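Local coordinates for glutamate ABC superfamily ATP binding cassette transporter, binding protein (Enterococcus faecium DO, PDB 5EYF) that binds glutamate in the cleft between its two lobes and probably hands it to an ABC transporter for uptake into the cell, at residues A138-Q143 against T196-G201; A84-T87 against E91-K94; E154-A159 against D169-D174. One frame throughout, in Å; residues are numbered along the deposited sequence. Where two conformers were deposited one is given.

Interaction 1. Residues A138-Q143 against T196-G201. With MG (magnesium ion), chain D.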
loop_
_atom_site.group_PDB
_atom_site.type_symbol
_atom_site.label_atom_id
_atom_site.label_comp_id
_atom_site.label_asym_id
_atom_site.label_seq_id
_atom_site.Cartn_x
_atom_site.Cartn_y
_atom_site.Cartn_z
ATOM N N ALA B 138 16.505 -2.711 -7.866
ATOM C CA ALA B 138 17.302 -3.752 -8.513
ATOM C C ALA B 138 17.161 -5.057 -7.753
ATOM O O ALA B 138 16.910 -6.113 -8.351
ATOM C CB ALA B 138 18.773 -3.338 -8.626
ATOM N N ALA B 139 17.192 -4.982 -6.428
ATOM C CA ALA B 139 16.989 -6.182 -5.625
ATOM C C ALA B 139 15.596 -6.769 -5.836
ATOM O O ALA B 139 15.453 -7.988 -5.943
ATOM C CB ALA B 139 17.245 -5.880 -4.146
ATOM N N ASN B 140 14.555 -5.928 -5.904
ATOM C CA ASN B 140 13.213 -6.462 -6.131
ATOM C C ASN B 140 13.094 -7.134 -7.494
ATOM O O ASN B 140 12.341 -8.111 -7.645
ATOM C CB ASN B 140 12.156 -5.364 -6.016
ATOM C CG ASN B 140 11.904 -4.920 -4.571
ATOM O OD1 ASN B 140 12.221 -5.641 -3.620
ATOM N ND2 ASN B 140 11.334 -3.710 -4.411
ATOM N N ILE B 141 13.782 -6.610 -8.510
ATOM C CA ILE B 141 13.749 -7.285 -9.804
ATOM C C ILE B 141 14.381 -8.657 -9.693
ATOM O O ILE B 141 13.870 -9.640 -10.245
ATOM C CB ILE B 141 14.450 -6.467 -10.898
ATOM C CG1 ILE B 141 13.533 -5.393 -11.425
ATOM C CG2 ILE B 141 14.760 -7.395 -12.074
ATOM C CD1 ILE B 141 12.388 -5.921 -12.240
ATOM N N ARG B 142 15.521 -8.749 -9.010
ATOM C CA ARG B 142 16.194 -10.035 -8.937
ATOM C C ARG B 142 15.312 -11.076 -8.266
ATOM O O ARG B 142 15.492 -12.273 -8.487
ATOM C CB ARG B 142 17.540 -9.878 -8.220
ATOM C CG ARG B 142 18.485 -8.951 -8.987
ATOM C CD ARG B 142 19.909 -8.870 -8.434
ATOM N NE ARG B 142 20.806 -8.182 -9.373
ATOM C CZ ARG B 142 21.231 -6.929 -9.233
ATOM N NH1 ARG B 142 20.856 -6.222 -8.174
ATOM N NH2 ARG B 142 22.039 -6.381 -10.140
ATOM N N GLN B 143 14.332 -10.647 -7.486
ATOM C CA GLN B 143 13.374 -11.569 -6.902
ATOM C C GLN B 143 12.199 -11.866 -7.829
ATOM O O GLN B 143 11.859 -13.033 -8.060
ATOM C CB GLN B 143 12.868 -11.002 -5.581
ATOM C CG GLN B 143 11.734 -11.802 -4.971
ATOM C CD GLN B 143 11.385 -11.309 -3.592
ATOM O OE1 GLN B 143 12.228 -10.755 -2.903
ATOM N NE2 GLN B 143 10.138 -11.491 -3.188
ATOM N N THR B 196 5.264 -4.749 -6.555
ATOM C CA THR B 196 5.551 -4.660 -5.134
ATOM C C THR B 196 4.632 -3.621 -4.515
ATOM O O THR B 196 3.992 -2.828 -5.217
ATOM C CB THR B 196 6.982 -4.231 -4.833
ATOM O OG1 THR B 196 7.133 -2.847 -5.178
ATOM C CG2 THR B 196 8.011 -5.082 -5.595
ATOM N N ASN B 197 4.602 -3.588 -3.183
ATOM C CA ASN B 197 4.083 -2.422 -2.476
ATOM C C ASN B 197 5.257 -1.613 -1.952
ATOM O O ASN B 197 6.197 -2.181 -1.399
ATOM C CB ASN B 197 3.173 -2.855 -1.330
ATOM C CG ASN B 197 1.953 -3.552 -1.836
ATOM O OD1 ASN B 197 1.414 -3.190 -2.887
ATOM N ND2 ASN B 197 1.522 -4.571 -1.122
ATOM N N GLU B 198 5.213 -0.293 -2.138
ATOM C CA GLU B 198 6.292 0.601 -1.702
ATOM C C GLU B 198 5.668 1.713 -0.879
ATOM O O GLU B 198 5.471 2.823 -1.380
ATOM C CB GLU B 198 7.062 1.183 -2.894
ATOM C CG GLU B 198 7.677 0.143 -3.848
ATOM C CD GLU B 198 8.853 -0.622 -3.282
ATOM O OE1 GLU B 198 9.624 -0.096 -2.472
ATOM O OE2 GLU B 198 9.042 -1.792 -3.667
ATOM N N PRO B 199 5.327 1.443 0.380
ATOM C CA PRO B 199 4.780 2.512 1.242
ATOM C C PRO B 199 5.884 3.465 1.682
ATOM O O PRO B 199 6.883 3.037 2.269
ATOM C CB PRO B 199 4.199 1.749 2.437
ATOM C CG PRO B 199 5.003 0.467 2.463
ATOM C CD PRO B 199 5.347 0.127 1.051
ATOM N N TYR B 200 5.723 4.755 1.395
ATOM C CA TYR B 200 6.755 5.710 1.781
ATOM C C TYR B 200 6.560 6.175 3.219
ATOM O O TYR B 200 5.435 6.471 3.647
ATOM C CB TYR B 200 6.709 6.950 0.897
ATOM C CG TYR B 200 6.997 6.763 -0.566
ATOM C CD1 TYR B 200 7.521 5.569 -1.066
ATOM C CD2 TYR B 200 6.795 7.820 -1.446
ATOM C CE1 TYR B 200 7.793 5.438 -2.418
ATOM C CE2 TYR B 200 7.068 7.704 -2.786
ATOM C CZ TYR B 200 7.563 6.511 -3.272
ATOM O OH TYR B 200 7.847 6.421 -4.632
ATOM N N GLY B 201 7.676 6.277 3.941
ATOM C CA GLY B 201 7.683 6.865 5.264
ATOM C C GLY B 201 8.750 7.936 5.364
ATOM O O GLY B 201 9.643 8.043 4.516
HETATM MG MG MG D . 0.122 -1.745 -3.674
HETATM O O HOH W 1 1.459 -1.590 -5.271
HETATM O O HOH W 2 1.141 -0.268 -2.696
HETATM O O HOH W 3 -1.070 -3.027 -4.805
HETATM O O HOH W 4 -1.169 -2.132 -2.059
#

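Interaction 2. Residues A84-T87 against E91-K94. With GLU (glutamic acid), chain E.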
loop_
_atom_site.group_PDB
_atom_site.type_symbol
_atom_site.label_atom_id
_atom_site.label_comp_id
_atom_site.label_asym_id
_atom_site.label_seq_id
_atom_site.Cartn_x
_atom_site.Cartn_y
_atom_site.Cartn_z
ATOM N N ALA B 84 11.980 11.375 1.016
ATOM C CA ALA B 84 12.678 11.229 -0.259
ATOM C C ALA B 84 12.302 9.884 -0.861
ATOM O O ALA B 84 13.140 8.985 -0.931
ATOM C CB ALA B 84 14.215 11.335 -0.084
ATOM N N THR B 85 11.028 9.733 -1.238
ATOM C CA THR B 85 10.473 8.515 -1.870
ATOM C C THR B 85 11.017 7.239 -1.229
ATOM O O THR B 85 11.427 6.298 -1.910
ATOM C CB THR B 85 10.723 8.502 -3.394
ATOM O OG1 THR B 85 12.142 8.477 -3.694
ATOM C CG2 THR B 85 10.107 9.736 -4.036
HETATM N N MSE B 86 10.997 7.197 0.098
HETATM C CA MSE B 86 11.684 6.123 0.825
HETATM C C MSE B 86 10.750 5.064 1.375
HETATM O O MSE B 86 9.945 5.345 2.257
HETATM C CB MSE B 86 12.478 6.701 1.984
HETATM C CG MSE B 86 13.436 5.668 2.596
HETATM SE SE MSE B 86 14.566 6.631 3.859
HETATM C CE MSE B 86 15.556 5.135 4.576
ATOM N N THR B 87 10.869 3.844 0.868
ATOM C CA THR B 87 9.988 2.777 1.315
ATOM C C THR B 87 10.362 2.299 2.712
ATOM O O THR B 87 11.554 2.150 3.052
ATOM C CB THR B 87 10.080 1.608 0.321
ATOM O OG1 THR B 87 9.680 2.086 -0.964
ATOM C CG2 THR B 87 9.186 0.432 0.736
ATOM N N GLU B 91 14.238 -4.159 7.157
ATOM C CA GLU B 91 15.692 -4.036 7.087
ATOM C C GLU B 91 16.145 -2.595 7.315
ATOM O O GLU B 91 17.189 -2.354 7.935
ATOM C CB GLU B 91 16.164 -4.564 5.736
ATOM C CG GLU B 91 15.536 -5.932 5.395
ATOM C CD GLU B 91 14.313 -5.846 4.465
ATOM O OE1 GLU B 91 14.544 -5.678 3.243
ATOM O OE2 GLU B 91 13.146 -5.950 4.940
ATOM N N ARG B 92 15.386 -1.624 6.804
ATOM C CA ARG B 92 15.685 -0.225 7.062
ATOM C C ARG B 92 15.340 0.173 8.485
ATOM O O ARG B 92 16.004 1.055 9.057
ATOM C CB ARG B 92 14.946 0.632 6.050
ATOM C CG ARG B 92 15.625 0.596 4.672
ATOM C CD ARG B 92 14.801 1.256 3.590
ATOM N NE ARG B 92 15.478 1.236 2.288
ATOM C CZ ARG B 92 14.966 1.757 1.174
ATOM N NH1 ARG B 92 13.770 2.355 1.220
ATOM N NH2 ARG B 92 15.660 1.733 0.031
ATOM N N LYS B 93 14.331 -0.484 9.081
ATOM C CA LYS B 93 13.974 -0.204 10.466
ATOM C C LYS B 93 15.083 -0.586 11.444
ATOM O O LYS B 93 15.059 -0.142 12.593
ATOM C CB LYS B 93 12.651 -0.901 10.801
ATOM C CG LYS B 93 11.469 -0.227 10.073
ATOM C CD LYS B 93 10.136 -0.895 10.327
ATOM C CE LYS B 93 9.787 -0.862 11.789
ATOM N NZ LYS B 93 8.355 -1.160 12.075
ATOM N N LYS B 94 16.069 -1.377 11.020
ATOM C CA LYS B 94 17.249 -1.547 11.855
ATOM C C LYS B 94 18.091 -0.284 11.934
ATOM O O LYS B 94 18.833 -0.109 12.909
ATOM C CB LYS B 94 18.112 -2.684 11.312
ATOM C CG LYS B 94 17.326 -3.933 11.058
ATOM C CD LYS B 94 16.697 -4.416 12.315
ATOM C CE LYS B 94 16.231 -5.843 12.141
ATOM N NZ LYS B 94 15.247 -6.217 13.185
HETATM N N GLU E . 10.929 3.757 -2.895
HETATM C CA GLU E . 12.054 2.896 -3.293
HETATM C C GLU E . 13.101 2.846 -2.189
HETATM O O GLU E . 12.963 3.498 -1.146
HETATM C CB GLU E . 12.690 3.363 -4.618
HETATM C CG GLU E . 12.959 4.865 -4.710
HETATM C CD GLU E . 14.134 5.350 -3.865
HETATM O OE1 GLU E . 14.100 6.518 -3.463
HETATM O OE2 GLU E . 15.129 4.615 -3.670
HETATM O OXT GLU E . 14.113 2.126 -2.306
#

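Interaction 3. Residues E154-A159 against D169-D174. With GLU (glutamic acid), chain E.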
loop_
_atom_site.group_PDB
_atom_site.type_symbol
_atom_site.label_atom_id
_atom_site.label_comp_id
_atom_site.label_asym_id
_atom_site.label_seq_id
_atom_site.Cartn_x
_atom_site.Cartn_y
_atom_site.Cartn_z
ATOM N N GLU B 154 23.726 5.191 -12.451
ATOM C CA GLU B 154 23.966 6.022 -11.280
ATOM C C GLU B 154 22.740 6.796 -10.821
ATOM O O GLU B 154 22.683 7.180 -9.648
ATOM C CB GLU B 154 25.107 7.003 -11.552
ATOM C CG GLU B 154 26.431 6.334 -11.878
ATOM C CD GLU B 154 26.967 5.497 -10.734
ATOM O OE1 GLU B 154 26.520 5.687 -9.579
ATOM O OE2 GLU B 154 27.844 4.646 -10.991
ATOM N N ASN B 155 21.775 7.050 -11.703
ATOM C CA ASN B 155 20.610 7.845 -11.328
ATOM C C ASN B 155 19.498 7.612 -12.349
ATOM O O ASN B 155 19.692 6.952 -13.373
ATOM C CB ASN B 155 20.969 9.347 -11.194
ATOM C CG ASN B 155 21.652 9.921 -12.446
ATOM O OD1 ASN B 155 21.163 9.765 -13.556
ATOM N ND2 ASN B 155 22.786 10.603 -12.254
ATOM N N TYR B 156 18.332 8.201 -12.070
ATOM C CA TYR B 156 17.188 7.988 -12.948
ATOM C C TYR B 156 17.447 8.548 -14.333
ATOM O O TYR B 156 17.058 7.940 -15.331
ATOM C CB TYR B 156 15.925 8.630 -12.380
ATOM C CG TYR B 156 15.530 8.185 -11.011
ATOM C CD1 TYR B 156 15.325 6.846 -10.713
ATOM C CD2 TYR B 156 15.345 9.116 -10.003
ATOM C CE1 TYR B 156 14.945 6.453 -9.433
ATOM C CE2 TYR B 156 14.962 8.729 -8.726
ATOM C CZ TYR B 156 14.799 7.395 -8.446
ATOM O OH TYR B 156 14.406 7.006 -7.166
ATOM N N ALA B 157 18.074 9.725 -14.413
ATOM C CA ALA B 157 18.338 10.329 -15.714
ATOM C C ALA B 157 19.169 9.400 -16.581
ATOM O O ALA B 157 18.868 9.202 -17.765
ATOM C CB ALA B 157 19.040 11.676 -15.534
ATOM N N GLU B 158 20.217 8.808 -15.996
ATOM C CA GLU B 158 21.082 7.887 -16.734
ATOM C C GLU B 158 20.320 6.629 -17.120
ATOM O O GLU B 158 20.470 6.107 -18.235
ATOM C CB GLU B 158 22.280 7.509 -15.868
ATOM C CG GLU B 158 23.608 7.999 -16.305
ATOM C CD GLU B 158 24.658 6.910 -16.176
ATOM O OE1 GLU B 158 24.752 6.293 -15.089
ATOM O OE2 GLU B 158 25.361 6.646 -17.175
ATOM N N ALA B 159 19.501 6.116 -16.192
ATOM C CA ALA B 159 18.690 4.945 -16.479
ATOM C C ALA B 159 17.729 5.219 -17.620
ATOM O O ALA B 159 17.526 4.369 -18.491
ATOM C CB ALA B 159 17.920 4.533 -15.214
ATOM N N ASP B 169 15.883 -3.042 -22.033
ATOM C CA ASP B 169 14.569 -3.280 -22.595
ATOM C C ASP B 169 13.458 -2.670 -21.754
ATOM O O ASP B 169 12.360 -2.441 -22.275
ATOM C CB ASP B 169 14.313 -4.792 -22.729
ATOM C CG ASP B 169 15.356 -5.507 -23.577
ATOM O OD1 ASP B 169 15.330 -5.368 -24.818
ATOM O OD2 ASP B 169 16.204 -6.226 -23.009
ATOM N N ALA B 170 13.726 -2.400 -20.475
ATOM C CA ALA B 170 12.733 -1.857 -19.560
ATOM C C ALA B 170 13.460 -1.132 -18.448
ATOM O O ALA B 170 14.593 -1.481 -18.114
ATOM C CB ALA B 170 11.831 -2.960 -18.957
HETATM N N MSE B 171 12.831 -0.079 -17.931
HETATM C CA MSE B 171 13.346 0.612 -16.761
HETATM C C MSE B 171 12.411 0.330 -15.596
HETATM O O MSE B 171 11.202 0.272 -15.787
HETATM C CB MSE B 171 13.471 2.118 -17.020
HETATM C CG MSE B 171 13.784 2.921 -15.783
HETATM SE SE MSE B 171 14.000 4.776 -16.292
HETATM C CE MSE B 171 14.301 5.446 -14.449
ATOM N N THR B 172 12.970 0.175 -14.402
ATOM C CA THR B 172 12.153 -0.084 -13.222
ATOM C C THR B 172 12.512 0.836 -12.063
ATOM O O THR B 172 13.686 1.155 -11.835
ATOM C CB THR B 172 12.264 -1.571 -12.814
ATOM O OG1 THR B 172 11.244 -1.853 -11.849
ATOM C CG2 THR B 172 13.619 -1.932 -12.227
ATOM N N THR B 173 11.463 1.305 -11.377
ATOM C CA THR B 173 11.529 1.978 -10.085
ATOM C C THR B 173 10.067 2.175 -9.709
ATOM O O THR B 173 9.201 1.487 -10.270
ATOM C CB THR B 173 12.348 3.293 -10.107
ATOM O OG1 THR B 173 12.350 3.889 -8.795
ATOM C CG2 THR B 173 11.792 4.323 -11.093
ATOM N N ASP B 174 9.772 3.043 -8.753
ATOM C CA ASP B 174 8.404 3.134 -8.273
ATOM C C ASP B 174 7.509 3.716 -9.359
ATOM O O ASP B 174 7.913 4.618 -10.098
ATOM C CB ASP B 174 8.317 4.018 -7.034
ATOM C CG ASP B 174 9.081 3.473 -5.828
ATOM O OD1 ASP B 174 9.451 2.273 -5.834
ATOM O OD2 ASP B 174 9.328 4.283 -4.867
HETATM N N GLU E . 10.929 3.757 -2.895
HETATM C CA GLU E . 12.054 2.896 -3.293
HETATM C C GLU E . 13.101 2.846 -2.189
HETATM O O GLU E . 12.963 3.498 -1.146
HETATM C CB GLU E . 12.690 3.363 -4.618
HETATM C CG GLU E . 12.959 4.865 -4.710
HETATM C CD GLU E . 14.134 5.350 -3.865
HETATM O OE1 GLU E . 14.100 6.518 -3.463
HETATM O OE2 GLU E . 15.129 4.615 -3.670
HETATM O OXT GLU E . 14.113 2.126 -2.306
#

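Interaction 1. Residues A138-Q143 against T196-G201
Thr196 meets Asn140 through its methyl: CG2 lies 3.8 Å from Asn140 ND2, and the two side chains cross at about a right angle. The methyl stands anti to the carbonyl carbon, and the chi1 of 71° that puts it there brings OG1 round between backbone N and carbonyl carbon. From that position OG1 gives a 2.7 Å hydrogen bond to Glu198 OE2, on the carboxylate's anti lone pair. Asn197 OD1 binds a magnesium ion at 2.1 Å, and one of the metal's waters donates to Thr196 O; Asn197 of the second subunit binds the same ion, so the metal bridges the two subunits. Glu198, bent at chi2 (-71°), comes back toward the helix from the direction opposite to Asn140. Its OE2 is 3.1 Å from Asn140 ND2, with amide and carboxylate planes 50° apart, while Gln107 OE1 accepts a hydrogen bond from the same ND2. Glu198 OE1 is hydrogen-bonded to Thr87 OG1. Tyr200 follows, its OH hydrogen-bonded to Asp174 OD2 beside the bound glutamate. Within 138-143, Asn140 alone meets Thr196 and Glu198, beside strand 103-112, which pairs antiparallel with 198-205, while Ile141 packs against strand 149-153.

Interaction 2. Residues A84-T87 against E91-K94
Arg92 reaches Thr87 by a hydrogen bond from NH1 to the backbone O, 2.9 Å long with an N-H...O angle of 148°. It arrives in the carbonyl plane, on a lone pair, and the oxygen in turn lies close to the guanidinium plane. Extended from CG to NE, the arginine spans the distance from the short helix 90-93 to the loop after strand 81-82.

The bonds to the bound glutamate are more numerous. Arg92 forms a two-pronged grip on the alpha-carboxylate: NH1 donates to the ligand's O at 2.7 Å and NH2 to its OXT at 2.8 Å. The ligand's O also takes the backbone N-H of Thr87, nearly straight at 174°. On the ammonium side, the ligand's N donates to Thr85 O and, at 2.8 Å, to Thr87 OG1, which is itself bonded to Glu198; Asp174 is a further acceptor. At the far end of the ligand, Thr85 OG1 donates to its OE1 at 2.8 Å.

Van der Waals contact is slighter. The selenomethionine Met86 lies obliquely to the guanidinium, its CG 3.6 Å from Arg92 NH1, and both side chains touch Phe98.

NH1 therefore serves protein and ligand at once, and its bond to Thr87 O helps fix the rotation of the guanidinium in front of the carboxylate. Arg70, close to Arg92, also bonds the ligand. This pattern, with arginine at the carboxylate and neutral oxygens plus Asp174 at the ammonium, is consistent with recognition of an alpha-amino acid, as in other family 3 solute-binding proteins.

Interaction 3. Residues E154-A159 against D169-D174
The methyl end of the selenomethionine Met171 fills the close part of this contact. Its chain, with CG anti to the backbone N (chi1 171°) and extended beyond, rises from strand 170-172 to the underside of helix 156-164, where CE lies 3.8 Å from Ala159 CB and, by the same margin, from Tyr156 O. The Tyr156 side chain crosses it at about a right angle, CD1 being 4.1 Å from Met171 CE. Further along the segment, Thr173 touches the ring obliquely, with OG1 3.7 Å from Tyr156 CE1.

The solvent side, by contrast, is held by polar bonds at the start of the helix: Asn155, the N-cap, accepts from Glu158 N through OD1 at 2.8 Å, and Glu158 OE1 takes the backbone N-H of Glu154 at 3.0 Å; Glu154 and Ala157 are exposed.

Toward the ligand cleft, Tyr156 OH lies 3.6 Å from CG of the bound glutamate, while Asp174 OD2 receives a 2.6 Å hydrogen bond from the ligand's N. Helix 156-164 thus lies over one face of the sheet, where strand 170-172 runs between 128-132, parallel to it, and 103-112, antiparallel; helix 175-182 lies alongside, with Ile181 against Met171, Leu178 against Thr173 and Ile177 against Tyr156.

In the fold
Interaction 2 comes first along the chain and closes before interaction 1 opens, whereas interaction 3 is nested in the loop that interaction 1 closes. Their centres lie 11 Å (1 and 2), 14 Å (1 and 3) and 19 Å (2 and 3) apart, spread around the bound glutamate. Interactions 1 and 3 reach the same mixed sheet, and Ile141 of one packs on Thr172 of the other. Interaction 2 joins that sheet through strand 198-205, by a backbone bond between Met86 and Gly201. Segment 196-201 of interaction 1 touches both others. Interactions 1 and 2 also touch the second subunit. Residues of all three contacts thus meet at one glutamate pocket.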